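Local coordinates for 2-Keto-3-deoxy-(6-phospho-)gluconate aldolase (Thermoproteus tenax, PDB 2R91), which is an aldolase of the dihydrodipicolinate synthetase family, built on the TIM-barrel fold, at residues I80-A83 / K84-E87; P103-S106 / E107-A111; V194-S197 / A198-P202; V243-L246 / V247-F250. One frame throughout, in Å; residues are numbered along the deposited sequence.

Contact 1 of 4, residues I80-A83 / K84-E87; sequences IALA and KYAE
Ile-80 and Lys-84 lie side by side one helical turn apart and point the same way, an aliphatic branch running along an aliphatic chain. The touching branch of Ile-80 is CG2, which comes within 3.7 Å of Lys-84 CE and equally near its NZ. Lys-84 gets there because its CG stands beside its own backbone N (chi1 -60°) and the rest of the chain runs extended, back toward the start of the helix; on the way CG passes 3.4 Å from Ile-80 O. On another side of the helix the contact is thinner: Leu-82 CD1 approaches Tyr-85 CD2 at 4.4 Å, meeting the ring obliquely. Beneath these side chains run four successive i to i+4 backbone bonds of an alpha-helix, the shortest from Ala-86 N to Leu-82 O at 2.8 Å. The helix, 76-88, is the crossover of a beta-alpha-beta unit between barrel strands 67-70 and 93-96, and its small residues Ala-83 and Ala-86 are buried. Farther out, neighbouring elements pack on or bond to these side chains. Leu-82 packs on Leu-50, Lys-53 and Met-54 of helix 50-63, and the same helix supplies Asp-58 as the hydrogen-bond partner of Tyr-85 OH. Ile-80 rests on Leu-117 and Ala-120 of helix 107-120, while the extended chain of Glu-87 carries OE2 to the backbone N atoms of Ser-122 and Ile-123.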
# COMPACT_ATOMS: atom_id res chain seq x y z
N ILE A 80 2.78 31.13 -4.51
CA ILE A 80 2.30 32.28 -5.30
C ILE A 80 3.39 33.31 -5.58
O ILE A 80 3.57 33.75 -6.70
CB ILE A 80 1.12 32.96 -4.58
CG1 ILE A 80 -0.13 32.05 -4.62
CG2 ILE A 80 0.81 34.31 -5.20
CD1 ILE A 80 -1.09 32.38 -3.52
N ALA A 81 4.13 33.70 -4.55
CA ALA A 81 5.20 34.68 -4.73
C ALA A 81 6.25 34.18 -5.73
O ALA A 81 6.72 34.94 -6.58
CB ALA A 81 5.86 34.99 -3.40
N LEU A 82 6.66 32.92 -5.61
CA LEU A 82 7.70 32.42 -6.50
C LEU A 82 7.15 32.26 -7.91
O LEU A 82 7.85 32.49 -8.89
CB LEU A 82 8.25 31.07 -6.00
CG LEU A 82 9.30 30.42 -6.91
CD1 LEU A 82 10.56 31.29 -6.91
CD2 LEU A 82 9.66 28.95 -6.47
N ALA A 83 5.91 31.85 -8.03
CA ALA A 83 5.32 31.75 -9.39
C ALA A 83 5.38 33.10 -10.12
O ALA A 83 5.73 33.17 -11.31
CB ALA A 83 3.88 31.23 -9.33
N LYS A 84 5.04 34.18 -9.40
CA LYS A 84 5.11 35.51 -10.03
C LYS A 84 6.55 35.87 -10.38
O LYS A 84 6.82 36.40 -11.46
CB LYS A 84 4.49 36.59 -9.11
CG LYS A 84 3.04 36.39 -8.76
CD LYS A 84 2.55 37.51 -7.82
CE LYS A 84 1.11 37.31 -7.38
NZ LYS A 84 0.74 37.89 -5.97
N TYR A 85 7.49 35.56 -9.48
CA TYR A 85 8.91 35.80 -9.73
C TYR A 85 9.42 35.05 -10.97
O TYR A 85 10.11 35.62 -11.84
CB TYR A 85 9.75 35.38 -8.51
CG TYR A 85 11.20 35.78 -8.61
CD1 TYR A 85 11.58 37.13 -8.49
CD2 TYR A 85 12.20 34.83 -8.84
CE1 TYR A 85 12.88 37.53 -8.60
CE2 TYR A 85 13.53 35.22 -8.93
CZ TYR A 85 13.85 36.58 -8.81
OH TYR A 85 15.14 37.00 -8.89
N ALA A 86 9.10 33.76 -11.04
CA ALA A 86 9.50 32.93 -12.19
C ALA A 86 8.96 33.52 -13.49
O ALA A 86 9.68 33.63 -14.48
CB ALA A 86 8.99 31.50 -12.00
N GLU A 87 7.70 33.90 -13.48
CA GLU A 87 7.11 34.53 -14.65
C GLU A 87 7.86 35.80 -15.07
O GLU A 87 8.09 36.03 -16.27
CB GLU A 87 5.65 34.85 -14.39
CG GLU A 87 4.96 35.48 -15.61
CD GLU A 87 3.51 35.73 -15.32
OE1 GLU A 87 3.21 36.52 -14.42
OE2 GLU A 87 2.65 35.11 -15.96

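Contact 2 of 4, residues P103-S106 / E107-A111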
# COMPACT_ATOMS: atom_id res chain seq x y z
N PRO A 103 -1.24 14.18 5.72
CA PRO A 103 -2.20 13.18 5.23
C PRO A 103 -3.60 13.76 5.30
O PRO A 103 -3.91 14.56 6.17
CB PRO A 103 -2.05 12.01 6.24
CG PRO A 103 -0.82 12.32 7.06
CD PRO A 103 -0.71 13.83 7.05
N ARG A 104 -4.43 13.39 4.35
CA ARG A 104 -5.84 13.71 4.46
C ARG A 104 -6.18 15.20 4.54
O ARG A 104 -7.09 15.59 5.27
CB ARG A 104 -6.43 12.95 5.66
CG ARG A 104 -6.48 11.42 5.47
CD ARG A 104 -7.11 10.75 6.71
NE ARG A 104 -6.31 11.03 7.91
CZ ARG A 104 -5.80 10.10 8.71
NH1 ARG A 104 -6.05 8.81 8.50
NH2 ARG A 104 -5.08 10.48 9.76
N LEU A 105 -5.49 16.03 3.76
CA LEU A 105 -6.03 17.34 3.42
C LEU A 105 -7.32 17.07 2.63
O LEU A 105 -7.50 15.98 2.09
CB LEU A 105 -5.01 18.11 2.58
CG LEU A 105 -3.67 18.39 3.29
CD1 LEU A 105 -2.75 19.17 2.41
CD2 LEU A 105 -3.87 19.17 4.59
N SER A 106 -8.22 18.04 2.57
CA SER A 106 -9.48 17.85 1.86
C SER A 106 -9.33 18.15 0.38
O SER A 106 -8.41 18.85 -0.04
CB SER A 106 -10.58 18.74 2.47
OG SER A 106 -10.36 20.09 2.12
N GLU A 107 -10.25 17.62 -0.43
CA GLU A 107 -10.29 17.99 -1.84
C GLU A 107 -10.42 19.51 -2.01
O GLU A 107 -9.82 20.09 -2.92
CB GLU A 107 -11.44 17.27 -2.57
CG GLU A 107 -11.18 15.75 -2.68
CD GLU A 107 -12.24 14.96 -3.50
OE1 GLU A 107 -12.11 13.71 -3.56
OE2 GLU A 107 -13.20 15.58 -4.07
N ARG A 108 -11.22 20.16 -1.15
CA ARG A 108 -11.36 21.62 -1.25
C ARG A 108 -10.01 22.32 -1.05
O ARG A 108 -9.68 23.25 -1.77
CB ARG A 108 -12.41 22.20 -0.26
CG ARG A 108 -12.66 23.71 -0.50
CD ARG A 108 -13.58 24.36 0.57
NE ARG A 108 -12.87 24.41 1.84
CZ ARG A 108 -12.03 25.37 2.19
NH1 ARG A 108 -11.81 26.38 1.37
NH2 ARG A 108 -11.38 25.29 3.36
N GLN A 109 -9.22 21.85 -0.08
CA GLN A 109 -7.91 22.47 0.17
C GLN A 109 -6.95 22.33 -1.01
O GLN A 109 -6.28 23.30 -1.41
CB GLN A 109 -7.29 21.94 1.46
CG GLN A 109 -8.04 22.42 2.73
CD GLN A 109 -7.57 21.67 3.96
OE1 GLN A 109 -7.34 20.46 3.91
NE2 GLN A 109 -7.48 22.38 5.11
N ILE A 110 -6.88 21.13 -1.57
CA ILE A 110 -6.03 20.89 -2.74
C ILE A 110 -6.46 21.77 -3.92
O ILE A 110 -5.62 22.34 -4.62
CB ILE A 110 -6.07 19.39 -3.22
CG1 ILE A 110 -5.74 18.42 -2.08
CG2 ILE A 110 -5.14 19.18 -4.41
CD1 ILE A 110 -4.52 18.80 -1.37
N ALA A 111 -7.75 21.86 -4.16
CA ALA A 111 -8.27 22.63 -5.30
C ALA A 111 -7.98 24.11 -5.15
O ALA A 111 -7.61 24.75 -6.11
CB ALA A 111 -9.79 22.42 -5.47
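Gln-109 OE1 takes the backbone N-H of Ser-106 in a bond of 2.9 Å that is nearly straight at the hydrogen (169°), the donor tilted somewhat from the plane of the amide carbonyl. The return bond runs from Gln-109 N to Ser-106 OG, 3.0 Å long. Together they make a capping box: the N-cap serine and the third residue of helix 107-120 each offer a backbone N-H to the other's side chain. Two torsions set up the exchange. Ser-106 OG sits between its own backbone N and carbonyl carbon (chi1 73°), where it faces the first turn, and the Gln-109 chain leaves beside its own N (chi1 -70°) and runs extended, which carries its amide back to the serine. Gln-109 CG packs 3.3 Å from Ser-106 OG. Ser-106 O meanwhile starts the regular helical pattern by accepting from Ile-110 N at 3.1 Å. Just before the cap, Leu-105 crosses both Gln-109 and Ile-110 at about a right angle, and its CB lies 4.0 Å from Ile-110 CD1; Pro-99 and Arg-136 touch the same two apolar side chains. The other end of the glutamine amide faces a second subunit, where NE2 donates to Tyr-263 O, and Arg-108 NE forms a salt bridge with Glu-269 of that subunit. The amide is thus used at both ends, OE1 capping its own helix and NE2 bonding across the subunit interface, which fixes its rotation and ties the start of the helix to the assembly.

Contact 3 of 4, residues V194-S197 / A198-P202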
# COMPACT_ATOMS: atom_id res chain seq x y z
N VAL A 194 10.33 13.83 -18.49
CA VAL A 194 11.08 14.63 -17.53
C VAL A 194 11.85 13.69 -16.60
O VAL A 194 11.52 13.54 -15.44
CB VAL A 194 10.16 15.57 -16.68
CG1 VAL A 194 11.00 16.53 -15.82
CG2 VAL A 194 9.23 16.37 -17.56
N ALA A 195 12.89 13.07 -17.12
CA ALA A 195 13.60 12.04 -16.38
C ALA A 195 14.90 12.55 -15.75
O ALA A 195 15.69 13.27 -16.38
CB ALA A 195 13.87 10.81 -17.34
N SER A 196 15.17 12.12 -14.52
CA SER A 196 16.38 12.50 -13.78
C SER A 196 17.67 12.20 -14.53
O SER A 196 18.66 12.93 -14.40
CB SER A 196 16.40 11.79 -12.42
OG SER A 196 16.65 10.39 -12.58
N SER A 197 17.67 11.13 -15.35
CA SER A 197 18.87 10.78 -16.12
C SER A 197 19.24 11.80 -17.22
O SER A 197 20.34 11.71 -17.79
CB SER A 197 18.72 9.39 -16.77
OG SER A 197 17.59 9.36 -17.61
N ALA A 198 18.36 12.74 -17.54
CA ALA A 198 18.79 13.83 -18.43
C ALA A 198 19.93 14.65 -17.81
O ALA A 198 20.63 15.36 -18.51
CB ALA A 198 17.63 14.74 -18.83
N ASN A 199 20.12 14.54 -16.49
CA ASN A 199 21.28 15.16 -15.88
C ASN A 199 22.60 14.53 -16.29
O ASN A 199 23.57 15.23 -16.54
CB ASN A 199 21.20 15.13 -14.35
CG ASN A 199 20.21 16.12 -13.82
OD1 ASN A 199 20.50 17.32 -13.78
ND2 ASN A 199 19.02 15.65 -13.47
N TYR A 200 22.65 13.19 -16.28
CA TYR A 200 23.94 12.50 -16.46
C TYR A 200 24.12 11.84 -17.81
O TYR A 200 25.25 11.65 -18.23
CB TYR A 200 24.21 11.51 -15.31
CG TYR A 200 23.06 10.55 -14.97
CD1 TYR A 200 22.94 9.31 -15.60
CD2 TYR A 200 22.17 10.85 -13.93
CE1 TYR A 200 21.90 8.42 -15.25
CE2 TYR A 200 21.15 9.98 -13.57
CZ TYR A 200 21.03 8.75 -14.23
OH TYR A 200 20.01 7.89 -13.87
N LEU A 201 23.03 11.48 -18.48
CA LEU A 201 23.10 10.85 -19.80
C LEU A 201 22.08 11.39 -20.79
O LEU A 201 21.30 10.63 -21.39
CB LEU A 201 22.98 9.29 -19.70
CG LEU A 201 24.27 8.64 -19.24
CD1 LEU A 201 24.03 7.19 -18.74
CD2 LEU A 201 25.31 8.69 -20.38
N PRO A 202 22.08 12.73 -21.00
CA PRO A 202 21.13 13.31 -21.95
C PRO A 202 21.32 12.69 -23.34
O PRO A 202 20.35 12.55 -24.07
CB PRO A 202 21.54 14.82 -21.98
CG PRO A 202 22.97 14.86 -21.46
CD PRO A 202 22.95 13.75 -20.38
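Tyr-200 turns its ring back over Ser-197 because CG lies between the backbone N and carbonyl carbon (chi1 49°), folding the side chain onto the turn that precedes it. Ser-197 CA then sits over one face of the ring, displaced toward the rim, in a CH-pi contact of 3.7 Å to the ring centroid. Ser-197 CB follows the phenol end, 3.5 Å from Tyr-200 CZ. In Asn-199 CG stands beside its own N instead (chi1 -74°), which brings ND2 round to Ser-196 O at 2.9 Å, in the carbonyl plane and on a lone pair. Asn-199 N reaches the same oxygen at 3.0 Å from well above that plane, so one residue grips the carbonyl twice from different directions. Ala-198 N bonds to Ala-195 O three residues back, and Leu-201 N to Ser-197 O four residues back, at 2.8 Å. The polar tips are satisfied nearby: Asp-179 bonds to both Ser-196 OG and Ser-197 OG, and Tyr-239 OH to Ser-196 OG and Tyr-200 OH. A sulfate ion lies about 5 Å from the side chain of Ser-196. This buried connection leads from the last barrel strand, 192-193, to helix 202-213, with Ala-198 against strand 2-6, Asn-199 ND2 also hydrogen-bonded to Pro-6 O, and Tyr-200 packed against helices 217-237 and 239-251.

Contact 4 of 4, residues V243-L246 / V247-F250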
# COMPACT_ATOMS: atom_id res chain seq x y z
N VAL A 243 22.85 10.82 -8.19
CA VAL A 243 22.66 11.53 -9.46
C VAL A 243 23.85 12.46 -9.73
O VAL A 243 24.34 12.54 -10.87
CB VAL A 243 21.30 12.33 -9.47
CG1 VAL A 243 21.21 13.30 -10.68
CG2 VAL A 243 20.09 11.41 -9.47
N TYR A 244 24.34 13.12 -8.68
CA TYR A 244 25.46 14.07 -8.79
C TYR A 244 26.74 13.36 -9.20
O TYR A 244 27.49 13.84 -10.07
CB TYR A 244 25.73 14.71 -7.43
CG TYR A 244 24.69 15.67 -6.94
CD1 TYR A 244 24.88 17.07 -7.04
CD2 TYR A 244 23.51 15.20 -6.32
CE1 TYR A 244 23.90 17.97 -6.57
CE2 TYR A 244 22.52 16.08 -5.85
CZ TYR A 244 22.75 17.48 -5.96
OH TYR A 244 21.78 18.36 -5.47
N GLU A 245 27.00 12.20 -8.58
CA GLU A 245 28.19 11.43 -8.95
C GLU A 245 28.08 10.86 -10.37
O GLU A 245 29.08 10.82 -11.11
CB GLU A 245 28.51 10.34 -7.90
CG GLU A 245 29.76 9.49 -8.19
CD GLU A 245 31.06 10.31 -8.16
OE1 GLU A 245 31.05 11.42 -7.60
OE2 GLU A 245 32.07 9.85 -8.71
N LEU A 246 26.87 10.43 -10.76
CA LEU A 246 26.63 9.99 -12.14
C LEU A 246 26.94 11.10 -13.16
O LEU A 246 27.51 10.83 -14.23
CB LEU A 246 25.21 9.45 -12.32
CG LEU A 246 24.88 8.17 -11.53
CD1 LEU A 246 23.41 7.81 -11.70
CD2 LEU A 246 25.79 6.98 -11.98
N VAL A 247 26.55 12.34 -12.86
CA VAL A 247 26.97 13.46 -13.72
C VAL A 247 28.50 13.53 -13.84
O VAL A 247 29.04 13.64 -14.94
CB VAL A 247 26.43 14.83 -13.21
CG1 VAL A 247 26.95 16.02 -14.11
CG2 VAL A 247 24.91 14.80 -13.16
N GLU A 248 29.21 13.46 -12.72
CA GLU A 248 30.68 13.52 -12.79
C GLU A 248 31.22 12.35 -13.63
O GLU A 248 32.05 12.54 -14.53
CB GLU A 248 31.31 13.49 -11.38
CG GLU A 248 30.74 14.61 -10.51
CD GLU A 248 31.69 15.16 -9.47
OE1 GLU A 248 32.85 14.64 -9.33
OE2 GLU A 248 31.27 16.14 -8.79
N ILE A 249 30.73 11.15 -13.33
CA ILE A 249 31.16 9.94 -14.08
C ILE A 249 30.97 10.05 -15.59
O ILE A 249 31.91 9.83 -16.36
CB ILE A 249 30.43 8.69 -13.57
CG1 ILE A 249 30.91 8.34 -12.16
CG2 ILE A 249 30.67 7.48 -14.55
CD1 ILE A 249 30.01 7.29 -11.43
N PHE A 250 29.76 10.38 -16.03
CA PHE A 250 29.45 10.33 -17.44
C PHE A 250 29.74 11.62 -18.21
O PHE A 250 29.92 11.58 -19.44
CB PHE A 250 28.00 9.93 -17.63
CG PHE A 250 27.70 8.49 -17.29
CD1 PHE A 250 28.11 7.46 -18.14
CD2 PHE A 250 27.00 8.16 -16.16
CE1 PHE A 250 27.83 6.11 -17.83
CE2 PHE A 250 26.71 6.82 -15.85
CZ PHE A 250 27.13 5.81 -16.67
O HOH W 1 33.01 13.72 -6.40
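Leu-246 and Phe-250 run side by side in the same direction on the closely packed flank of helix 239-251, with Leu-246 CD2 4.0 Å from Phe-250 CE2. The ring is set edge-on to the backbone: Leu-246 O lies near its plane, 3.3 Å from Phe-250 CD2, while Ile-249 CG2 covers one face, over the ring centre. Helix 217-237 closes this flank through Ile-230, which touches both Leu-246 and Phe-250, and Tyr-200 also packs on the leucine. Ile-249 bridges to the polar side. Its CD1 packs 3.9 Å from Glu-245 CG, the two side chains running crosswise, and its N-H makes the shortest backbone bond of the turn, 2.8 Å to Glu-245 O. Beyond it the packing gives way to a hydrated pair of acids. Glu-245 starts with CG opposite its N and then bends at chi2 (65°), which swings its carboxylate toward that of Glu-248. Their carboxylate planes are turned 40° apart. Glu-245 OE1 and Glu-248 OE1 are 4.1 Å from each other. One water donates to both, 3.3 Å from Glu-245 OE1 and 3.1 Å from Glu-248 OE1. Each acid has a further partner on its other oxygen: Glu-245 OE2 a salt bridge to Arg-274, Glu-248 OE2 the backbone N of Ala-255. The nearness of the like charges is therefore probably eased by the arginine, the shared water and the backbone N-H, which would help both groups stay ionised.

In the fold
The four contacts follow in series along a single TIM-barrel chain, and each is a local turn or cap and not a bridge between distant parts. Contact 1 lies on outer helix 76-88 and contact 2 at the start of the next, 107-120, with barrel strand 93-96 between them in sequence; their centres are about 23 Å apart and they do not touch. Contact 3 follows the last barrel strand, and contact 4 lies on helix 239-251, beyond the barrel strands in sequence. These two do touch, centres about 10 Å apart, where Tyr-200 packs against Val-247 and Phe-250. Contacts 2 and 4, about 38 Å apart between centres, sit on opposite sides of the chain's centre; contact 2 alone meets another subunit.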